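Long-range contact in calcium-dependent protein kinase, putative (Plasmodium falciparum, PDB 3MSE), which probably phosphorylates serine and threonine residues of proteins in response to calcium, which its C-terminal EF-hand domain, the part in this structure, binds: residues I34-L48 with N89-R101. Residues are numbered along the deposited sequence; the frame is centred on the assembly and turned at random. Where two conformers were deposited one is given.
Sequences INNHIKYINELFYKL and NITYTEFMAGCYR
Asn42 OD1 accepts a hydrogen bond from Tyr92 OH, 2.5 Å as modelled and short enough that the exact length, though not the pairing, is doubtful; it is the one hydrogen bond that crosses between 34-48 and 89-101. The amide oxygen lies at the edge of the tyrosine ring, near its plane, with the two flat groups turned 46° apart, while Ile38 CG2 touches the same hydroxyl at 3.4 Å. The edge of the same Tyr92 ring points at one face of Phe45 in a T-shaped stack, centroids 5.6 Å apart and planes at 83°. Here residues 34-48, the end of helix 18-48 that leads into the calcium loop beginning at Asp49, pack against helix 92-99 of the same EF-hand domain pair, the axes of 34-48 and 92-99 coming within 10.4 Å. Phe95 is the knob in this interface: with CG swung anti to the backbone N (chi1 -180°), its ring enters a hole lined by Ile41, Leu44, Phe45 and Leu48, and Leu44 CD2 meets it edge-on, 3.7 Å from Phe95 CZ. Ile41 divides its branches, CG2 resting on Met96 CB and CD1 on Cys99 CB. A capping box of Thr91 and Glu94 starts helix 92-99, and beyond its other end the Tyr100 hydroxyl reaches Ile34 CG1.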
ATOM      1  N   ILE A  34      -3.886  -0.413  -5.838  1.00 49.20           N
ATOM      2  CA  ILE A  34      -4.019   0.549  -4.758  1.00 49.29           C
ATOM      3  C   ILE A  34      -3.877   1.983  -5.257  1.00 49.67           C
ATOM      4  O   ILE A  34      -4.724   2.836  -4.968  1.00 49.94           O
ATOM      5  CB  ILE A  34      -3.006   0.226  -3.634  1.00 49.37           C
ATOM      6  CG1 ILE A  34      -3.433  -1.067  -2.930  1.00 48.76           C
ATOM      7  CG2 ILE A  34      -2.878   1.392  -2.657  1.00 49.87           C
ATOM      8  CD1 ILE A  34      -2.401  -1.680  -2.001  1.00 50.35           C
ATOM      9  N   ASN A  35      -2.822   2.233  -6.028  1.00 49.61           N
ATOM     10  CA  ASN A  35      -2.510   3.553  -6.565  1.00 49.80           C
ATOM     11  C   ASN A  35      -3.564   4.077  -7.547  1.00 49.74           C
ATOM     12  O   ASN A  35      -3.739   5.287  -7.688  1.00 49.28           O
ATOM     13  CB  ASN A  35      -1.124   3.526  -7.235  1.00 50.11           C
ATOM     14  CG  ASN A  35      -0.821   4.787  -8.035  1.00 51.35           C
ATOM     15  OD1 ASN A  35      -0.851   4.786  -9.268  1.00 53.62           O
ATOM     16  ND2 ASN A  35      -0.540   5.867  -7.337  1.00 51.71           N
ATOM     17  N   ASN A  36      -4.241   3.168  -8.246  1.00 49.86           N
ATOM     18  CA  ASN A  36      -5.346   3.564  -9.124  1.00 50.33           C
ATOM     19  C   ASN A  36      -6.525   4.098  -8.319  1.00 49.97           C
ATOM     20  O   ASN A  36      -7.077   5.142  -8.665  1.00 50.09           O
ATOM     21  CB  ASN A  36      -5.791   2.413 -10.032  1.00 50.44           C
ATOM     22  CG  ASN A  36      -4.774   2.092 -11.110  1.00 51.99           C
ATOM     23  OD1 ASN A  36      -4.173   2.991 -11.710  1.00 54.04           O
ATOM     24  ND2 ASN A  36      -4.581   0.802 -11.370  1.00 53.37           N
ATOM     25  N   HIS A  37      -6.887   3.384  -7.248  1.00 49.68           N
ATOM     26  CA  HIS A  37      -7.921   3.843  -6.301  1.00 49.71           C
ATOM     27  C   HIS A  37      -7.566   5.227  -5.760  1.00 49.16           C
ATOM     28  O   HIS A  37      -8.392   6.141  -5.795  1.00 48.73           O
ATOM     29  CB  HIS A  37      -8.111   2.860  -5.132  1.00 49.70           C
ATOM     30  CG  HIS A  37      -8.699   1.536  -5.521  1.00 51.33           C
ATOM     31  ND1 HIS A  37      -9.831   1.414  -6.300  1.00 52.57           N
ATOM     32  CD2 HIS A  37      -8.332   0.271  -5.196  1.00 52.06           C
ATOM     33  CE1 HIS A  37     -10.113   0.133  -6.470  1.00 51.84           C
ATOM     34  NE2 HIS A  37      -9.222  -0.581  -5.806  1.00 51.68           N
ATOM     35  N   ILE A  38      -6.326   5.389  -5.291  1.00 48.77           N
ATOM     36  CA  ILE A  38      -5.873   6.675  -4.766  1.00 48.39           C
ATOM     37  C   ILE A  38      -5.922   7.780  -5.821  1.00 48.67           C
ATOM     38  O   ILE A  38      -6.262   8.928  -5.511  1.00 49.04           O
ATOM     39  CB  ILE A  38      -4.466   6.586  -4.141  1.00 48.74           C
ATOM     40  CG1 ILE A  38      -4.485   5.641  -2.942  1.00 48.52           C
ATOM     41  CG2 ILE A  38      -3.969   7.970  -3.718  1.00 47.47           C
ATOM     42  CD1 ILE A  38      -3.118   5.366  -2.372  1.00 50.39           C
ATOM     43  N   LYS A  39      -5.593   7.439  -7.063  1.00 48.71           N
ATOM     44  CA  LYS A  39      -5.659   8.398  -8.160  1.00 49.13           C
ATOM     45  C   LYS A  39      -7.098   8.915  -8.349  1.00 48.48           C
ATOM     46  O   LYS A  39      -7.310  10.121  -8.503  1.00 48.08           O
ATOM     47  CB  LYS A  39      -5.132   7.772  -9.454  1.00 49.46           C
ATOM     48  CG  LYS A  39      -4.755   8.770 -10.544  1.00 52.45           C
ATOM     49  CD  LYS A  39      -3.986   8.101 -11.707  1.00 55.71           C
ATOM     50  CE  LYS A  39      -2.649   7.489 -11.246  1.00 57.85           C
ATOM     51  NZ  LYS A  39      -1.621   8.508 -10.833  1.00 58.31           N
ATOM     52  N   TYR A  40      -8.075   8.004  -8.328  1.00 47.79           N
ATOM     53  CA  TYR A  40      -9.484   8.404  -8.425  1.00 47.09           C
ATOM     54  C   TYR A  40      -9.836   9.374  -7.293  1.00 46.32           C
ATOM     55  O   TYR A  40     -10.364  10.460  -7.543  1.00 46.35           O
ATOM     56  CB  TYR A  40     -10.445   7.203  -8.444  1.00 47.33           C
ATOM     57  CG  TYR A  40     -11.897   7.631  -8.566  1.00 48.49           C
ATOM     58  CD1 TYR A  40     -12.440   7.994  -9.805  1.00 50.14           C
ATOM     59  CD2 TYR A  40     -12.717   7.720  -7.436  1.00 49.45           C
ATOM     60  CE1 TYR A  40     -13.771   8.413  -9.916  1.00 50.32           C
ATOM     61  CE2 TYR A  40     -14.040   8.137  -7.538  1.00 50.54           C
ATOM     62  CZ  TYR A  40     -14.559   8.481  -8.774  1.00 51.06           C
ATOM     63  OH  TYR A  40     -15.868   8.888  -8.861  1.00 51.91           O
ATOM     64  N   ILE A  41      -9.500   8.996  -6.062  1.00 45.42           N
ATOM     65  CA  ILE A  41      -9.730   9.861  -4.903  1.00 44.72           C
ATOM     66  C   ILE A  41      -9.036  11.211  -5.090  1.00 45.23           C
ATOM     67  O   ILE A  41      -9.586  12.257  -4.724  1.00 44.96           O
ATOM     68  CB  ILE A  41      -9.339   9.163  -3.564  1.00 44.02           C
ATOM     69  CG1 ILE A  41     -10.259   7.968  -3.293  1.00 42.97           C
ATOM     70  CG2 ILE A  41      -9.396  10.140  -2.389  1.00 43.48           C
ATOM     71  CD1 ILE A  41      -9.722   6.971  -2.258  1.00 39.57           C
ATOM     72  N   ASN A  42      -7.851  11.186  -5.701  1.00 46.13           N
ATOM     73  CA  ASN A  42      -7.082  12.405  -5.990  1.00 46.75           C
ATOM     74  C   ASN A  42      -7.817  13.318  -6.955  1.00 46.40           C
ATOM     75  O   ASN A  42      -7.848  14.535  -6.772  1.00 46.28           O
ATOM     76  CB  ASN A  42      -5.714  12.060  -6.610  1.00 47.48           C
ATOM     77  CG  ASN A  42      -4.676  11.620  -5.580  1.00 48.73           C
ATOM     78  OD1 ASN A  42      -4.907  11.679  -4.372  1.00 51.00           O
ATOM     79  ND2 ASN A  42      -3.516  11.174  -6.067  1.00 50.34           N
ATOM     80  N   GLU A  43      -8.388  12.722  -7.994  1.00 46.40           N
ATOM     81  CA  GLU A  43      -9.142  13.477  -8.980  1.00 46.59           C
ATOM     82  C   GLU A  43     -10.455  13.991  -8.392  1.00 46.13           C
ATOM     83  O   GLU A  43     -10.889  15.099  -8.701  1.00 46.13           O
ATOM     84  CB  GLU A  43      -9.374  12.656 -10.248  1.00 46.84           C
ATOM     85  CG  GLU A  43      -8.254  12.815 -11.291  0.50 48.52           C
ATOM     86  CD  GLU A  43      -8.253  14.193 -11.955  0.50 50.59           C
ATOM     87  OE1 GLU A  43      -9.090  14.431 -12.858  0.50 50.71           O
ATOM     88  OE2 GLU A  43      -7.413  15.039 -11.578  0.50 51.33           O
ATOM     89  N   LEU A  44     -11.061  13.188  -7.522  1.00 45.63           N
ATOM     90  CA  LEU A  44     -12.266  13.600  -6.820  1.00 44.99           C
ATOM     91  C   LEU A  44     -11.985  14.811  -5.944  1.00 44.27           C
ATOM     92  O   LEU A  44     -12.702  15.811  -6.003  1.00 43.67           O
ATOM     93  CB  LEU A  44     -12.817  12.446  -5.991  1.00 45.28           C
ATOM     94  CG  LEU A  44     -14.243  12.583  -5.452  1.00 46.32           C
ATOM     95  CD1 LEU A  44     -15.251  12.673  -6.605  1.00 46.93           C
ATOM     96  CD2 LEU A  44     -14.552  11.395  -4.537  1.00 45.97           C
ATOM     97  N   PHE A  45     -10.917  14.728  -5.157  1.00 43.91           N
ATOM     98  CA  PHE A  45     -10.501  15.830  -4.290  1.00 44.11           C
ATOM     99  C   PHE A  45     -10.304  17.131  -5.080  1.00 44.76           C
ATOM    100  O   PHE A  45     -10.730  18.192  -4.644  1.00 44.63           O
ATOM    101  CB  PHE A  45      -9.207  15.453  -3.541  1.00 43.75           C
ATOM    102  CG  PHE A  45      -8.725  16.503  -2.592  1.00 43.36           C
ATOM    103  CD1 PHE A  45      -9.133  16.492  -1.262  1.00 43.25           C
ATOM    104  CD2 PHE A  45      -7.854  17.506  -3.019  1.00 42.89           C
ATOM    105  CE1 PHE A  45      -8.698  17.469  -0.368  1.00 42.88           C
ATOM    106  CE2 PHE A  45      -7.411  18.488  -2.129  1.00 43.54           C
ATOM    107  CZ  PHE A  45      -7.842  18.465  -0.800  1.00 43.02           C
ATOM    108  N   TYR A  46      -9.659  17.028  -6.241  1.00 45.77           N
ATOM    109  CA  TYR A  46      -9.379  18.174  -7.097  1.00 47.11           C
ATOM    110  C   TYR A  46     -10.677  18.837  -7.576  1.00 46.67           C
ATOM    111  O   TYR A  46     -10.775  20.061  -7.588  1.00 46.63           O
ATOM    112  CB  TYR A  46      -8.487  17.762  -8.287  1.00 47.65           C
ATOM    113  CG  TYR A  46      -8.022  18.926  -9.155  1.00 50.73           C
ATOM    114  CD1 TYR A  46      -6.831  19.605  -8.866  1.00 53.54           C
ATOM    115  CD2 TYR A  46      -8.768  19.340 -10.266  1.00 54.17           C
ATOM    116  CE1 TYR A  46      -6.397  20.673  -9.650  1.00 56.05           C
ATOM    117  CE2 TYR A  46      -8.346  20.411 -11.065  1.00 56.31           C
ATOM    118  CZ  TYR A  46      -7.161  21.069 -10.745  1.00 57.40           C
ATOM    119  OH  TYR A  46      -6.736  22.119 -11.523  1.00 59.07           O
ATOM    120  N   LYS A  47     -11.667  18.033  -7.956  1.00 46.62           N
ATOM    121  CA  LYS A  47     -12.967  18.575  -8.378  1.00 46.32           C
ATOM    122  C   LYS A  47     -13.735  19.236  -7.237  1.00 45.40           C
ATOM    123  O   LYS A  47     -14.347  20.281  -7.440  1.00 45.19           O
ATOM    124  CB  LYS A  47     -13.814  17.509  -9.083  1.00 47.22           C
ATOM    125  CG  LYS A  47     -13.260  17.141 -10.466  1.00 49.78           C
ATOM    126  CD  LYS A  47     -13.674  15.730 -10.895  1.00 54.01           C
ATOM    127  CE  LYS A  47     -12.871  15.258 -12.117  1.00 56.76           C
ATOM    128  NZ  LYS A  47     -11.391  15.259 -11.823  1.00 59.39           N
ATOM    129  N   LEU A  48     -13.671  18.672  -6.030  1.00 44.24           N
ATOM    130  CA  LEU A  48     -14.398  19.271  -4.901  1.00 43.48           C
ATOM    131  C   LEU A  48     -13.806  20.592  -4.438  1.00 43.25           C
ATOM    132  O   LEU A  48     -14.524  21.480  -3.972  1.00 42.06           O
ATOM    133  CB  LEU A  48     -14.499  18.316  -3.709  1.00 43.49           C
ATOM    134  CG  LEU A  48     -15.089  16.918  -3.900  1.00 44.20           C
ATOM    135  CD1 LEU A  48     -15.614  16.402  -2.575  1.00 43.08           C
ATOM    136  CD2 LEU A  48     -16.181  16.933  -4.939  1.00 44.22           C
ATOM    137  N   ASN A  89     -12.382  22.632   7.916  1.00 44.18           N
ATOM    138  CA  ASN A  89     -11.550  22.436   6.739  1.00 43.53           C
ATOM    139  C   ASN A  89     -11.083  20.985   6.816  1.00 42.96           C
ATOM    140  O   ASN A  89     -10.608  20.535   7.872  1.00 43.48           O
ATOM    141  CB  ASN A  89     -10.337  23.396   6.745  1.00 43.54           C
ATOM    142  CG  ASN A  89     -10.751  24.875   6.666  1.00 44.15           C
ATOM    143  OD1 ASN A  89     -11.007  25.403   5.578  1.00 44.69           O
ATOM    144  ND2 ASN A  89     -10.845  25.533   7.820  1.00 41.80           N
ATOM    145  N   ILE A  90     -11.232  20.251   5.718  1.00 41.25           N
ATOM    146  CA  ILE A  90     -10.910  18.842   5.699  1.00 39.97           C
ATOM    147  C   ILE A  90      -9.733  18.611   4.787  1.00 39.38           C
ATOM    148  O   ILE A  90      -9.738  19.043   3.625  1.00 38.65           O
ATOM    149  CB  ILE A  90     -12.134  17.997   5.248  1.00 40.54           C
ATOM    150  CG1 ILE A  90     -13.174  17.973   6.373  1.00 40.35           C
ATOM    151  CG2 ILE A  90     -11.712  16.585   4.866  1.00 39.06           C
ATOM    152  CD1 ILE A  90     -14.586  18.062   5.895  1.00 42.31           C
ATOM    153  N   THR A  91      -8.716  17.931   5.310  1.00 38.79           N
ATOM    154  CA  THR A  91      -7.489  17.745   4.541  1.00 38.62           C
ATOM    155  C   THR A  91      -7.619  16.626   3.540  1.00 38.76           C
ATOM    156  O   THR A  91      -8.534  15.789   3.627  1.00 38.22           O
ATOM    157  CB  THR A  91      -6.260  17.425   5.437  1.00 38.60           C
ATOM    158  OG1 THR A  91      -6.445  16.148   6.038  1.00 38.04           O
ATOM    159  CG2 THR A  91      -6.053  18.496   6.520  1.00 37.95           C
ATOM    160  N   TYR A  92      -6.673  16.602   2.607  1.00 38.35           N
ATOM    161  CA  TYR A  92      -6.536  15.509   1.668  1.00 39.10           C
ATOM    162  C   TYR A  92      -6.500  14.140   2.352  1.00 38.76           C
ATOM    163  O   TYR A  92      -7.193  13.188   1.934  1.00 38.46           O
ATOM    164  CB  TYR A  92      -5.279  15.683   0.820  1.00 39.48           C
ATOM    165  CG  TYR A  92      -4.970  14.451   0.035  1.00 42.57           C
ATOM    166  CD1 TYR A  92      -5.697  14.139  -1.118  1.00 44.27           C
ATOM    167  CD2 TYR A  92      -3.985  13.557   0.465  1.00 44.75           C
ATOM    168  CE1 TYR A  92      -5.436  12.979  -1.828  1.00 46.78           C
ATOM    169  CE2 TYR A  92      -3.714  12.391  -0.246  1.00 46.77           C
ATOM    170  CZ  TYR A  92      -4.437  12.114  -1.386  1.00 47.98           C
ATOM    171  OH  TYR A  92      -4.173  10.967  -2.093  1.00 50.30           O
ATOM    172  N   THR A  93      -5.672  14.039   3.384  1.00 37.41           N
ATOM    173  CA  THR A  93      -5.534  12.795   4.134  1.00 37.19           C
ATOM    174  C   THR A  93      -6.852  12.385   4.806  1.00 35.65           C
ATOM    175  O   THR A  93      -7.214  11.220   4.802  1.00 34.89           O
ATOM    176  CB  THR A  93      -4.372  12.909   5.169  1.00 37.00           C
ATOM    177  OG1 THR A  93      -3.159  13.078   4.433  1.00 40.00           O
ATOM    178  CG2 THR A  93      -4.253  11.640   6.007  1.00 37.39           C
ATOM    179  N   GLU A  94      -7.539  13.347   5.400  1.00 35.23           N
ATOM    180  CA  GLU A  94      -8.827  13.084   6.058  1.00 35.33           C
ATOM    181  C   GLU A  94      -9.950  12.663   5.089  1.00 34.53           C
ATOM    182  O   GLU A  94     -10.781  11.796   5.430  1.00 34.21           O
ATOM    183  CB  GLU A  94      -9.239  14.279   6.899  1.00 36.14           C
ATOM    184  CG  GLU A  94      -8.217  14.557   8.033  1.00 39.09           C
ATOM    185  CD  GLU A  94      -8.327  15.958   8.624  1.00 45.45           C
ATOM    186  OE1 GLU A  94      -7.542  16.253   9.555  1.00 48.15           O
ATOM    187  OE2 GLU A  94      -9.192  16.760   8.185  1.00 46.64           O
ATOM    188  N   PHE A  95      -9.936  13.251   3.895  1.00 33.28           N
ATOM    189  CA  PHE A  95     -10.908  12.967   2.845  1.00 33.66           C
ATOM    190  C   PHE A  95     -10.668  11.553   2.372  1.00 33.94           C
ATOM    191  O   PHE A  95     -11.582  10.752   2.224  1.00 33.51           O
ATOM    192  CB  PHE A  95     -10.739  13.940   1.669  1.00 32.85           C
ATOM    193  CG  PHE A  95     -11.723  13.718   0.531  1.00 31.99           C
ATOM    194  CD1 PHE A  95     -11.284  13.259  -0.704  1.00 31.76           C
ATOM    195  CD2 PHE A  95     -13.087  13.987   0.699  1.00 31.92           C
ATOM    196  CE1 PHE A  95     -12.189  13.077  -1.766  1.00 34.72           C
ATOM    197  CE2 PHE A  95     -14.006  13.798  -0.356  1.00 32.10           C
ATOM    198  CZ  PHE A  95     -13.568  13.354  -1.576  1.00 30.55           C
ATOM    199  N   MET A  96      -9.402  11.247   2.155  1.00 34.01           N
ATOM    200  CA  MET A  96      -9.036   9.985   1.600  1.00 35.04           C
ATOM    201  C   MET A  96      -9.253   8.816   2.582  1.00 34.30           C
ATOM    202  O   MET A  96      -9.603   7.694   2.169  1.00 34.12           O
ATOM    203  CB  MET A  96      -7.618  10.116   1.042  1.00 36.67           C
ATOM    204  CG  MET A  96      -6.627   9.263   1.661  1.00 42.23           C
ATOM    205  SD  MET A  96      -6.574   7.966   0.475  1.00 53.67           S
ATOM    206  CE  MET A  96      -6.042   6.681   1.589  1.00 50.67           C
ATOM    207  N   ALA A  97      -9.097   9.086   3.873  1.00 33.32           N
ATOM    208  CA  ALA A  97      -9.417   8.118   4.908  1.00 33.99           C
ATOM    209  C   ALA A  97     -10.887   7.635   4.830  1.00 34.10           C
ATOM    210  O   ALA A  97     -11.166   6.478   5.066  1.00 34.27           O
ATOM    211  CB  ALA A  97      -9.140   8.708   6.277  1.00 33.79           C
ATOM    212  N   GLY A  98     -11.803   8.535   4.501  1.00 34.12           N
ATOM    213  CA  GLY A  98     -13.222   8.193   4.441  1.00 34.87           C
ATOM    214  C   GLY A  98     -13.660   7.622   3.108  1.00 35.15           C
ATOM    215  O   GLY A  98     -14.733   7.017   3.036  1.00 35.81           O
ATOM    216  N   CYS A  99     -12.836   7.804   2.069  1.00 34.99           N
ATOM    217  CA  CYS A  99     -13.159   7.378   0.703  1.00 35.70           C
ATOM    218  C   CYS A  99     -12.579   6.026   0.339  1.00 36.25           C
ATOM    219  O   CYS A  99     -13.075   5.372  -0.588  1.00 35.41           O
ATOM    220  CB  CYS A  99     -12.672   8.382  -0.344  1.00 35.53           C
ATOM    221  SG  CYS A  99     -13.514   9.948  -0.346  1.00 37.65           S
ATOM    222  N   TYR A 100     -11.530   5.610   1.049  1.00 37.14           N
ATOM    223  CA  TYR A 100     -10.786   4.408   0.668  1.00 38.18           C
ATOM    224  C   TYR A 100     -11.402   3.159   1.266  1.00 39.01           C
ATOM    225  O   TYR A 100     -11.775   3.152   2.433  1.00 39.17           O
ATOM    226  CB  TYR A 100      -9.310   4.531   1.098  1.00 38.27           C
ATOM    227  CG  TYR A 100      -8.419   3.421   0.595  1.00 37.68           C
ATOM    228  CD1 TYR A 100      -7.910   3.437  -0.709  1.00 39.47           C
ATOM    229  CD2 TYR A 100      -8.077   2.357   1.422  1.00 37.47           C
ATOM    230  CE1 TYR A 100      -7.081   2.389  -1.175  1.00 40.49           C
ATOM    231  CE2 TYR A 100      -7.254   1.320   0.971  1.00 37.38           C
ATOM    232  CZ  TYR A 100      -6.765   1.344  -0.314  1.00 39.95           C
ATOM    233  OH  TYR A 100      -5.961   0.312  -0.740  1.00 44.45           O
ATOM    234  N   ARG A 101     -11.509   2.096   0.474  0.50 39.71           N
ATOM    235  CA  ARG A 101     -12.036   0.834   0.997  0.50 40.69           C
ATOM    236  C   ARG A 101     -10.936   0.067   1.715  0.50 41.16           C
ATOM    237  O   ARG A 101     -10.038  -0.483   1.083  0.50 40.87           O
ATOM    238  CB  ARG A 101     -12.654  -0.029  -0.105  0.50 40.79           C
ATOM    239  CG  ARG A 101     -13.463  -1.213   0.437  0.50 41.70           C
ATOM    240  CD  ARG A 101     -14.386  -1.789  -0.629  0.50 43.47           C
ATOM    241  NE  ARG A 101     -15.171  -2.927  -0.147  0.50 45.94           N
ATOM    242  CZ  ARG A 101     -14.876  -4.204  -0.387  0.50 46.92           C
ATOM    243  NH1 ARG A 101     -15.651  -5.167   0.090  0.50 47.48           N
ATOM    244  NH2 ARG A 101     -13.807  -4.523  -1.102  0.50 47.73           N
TER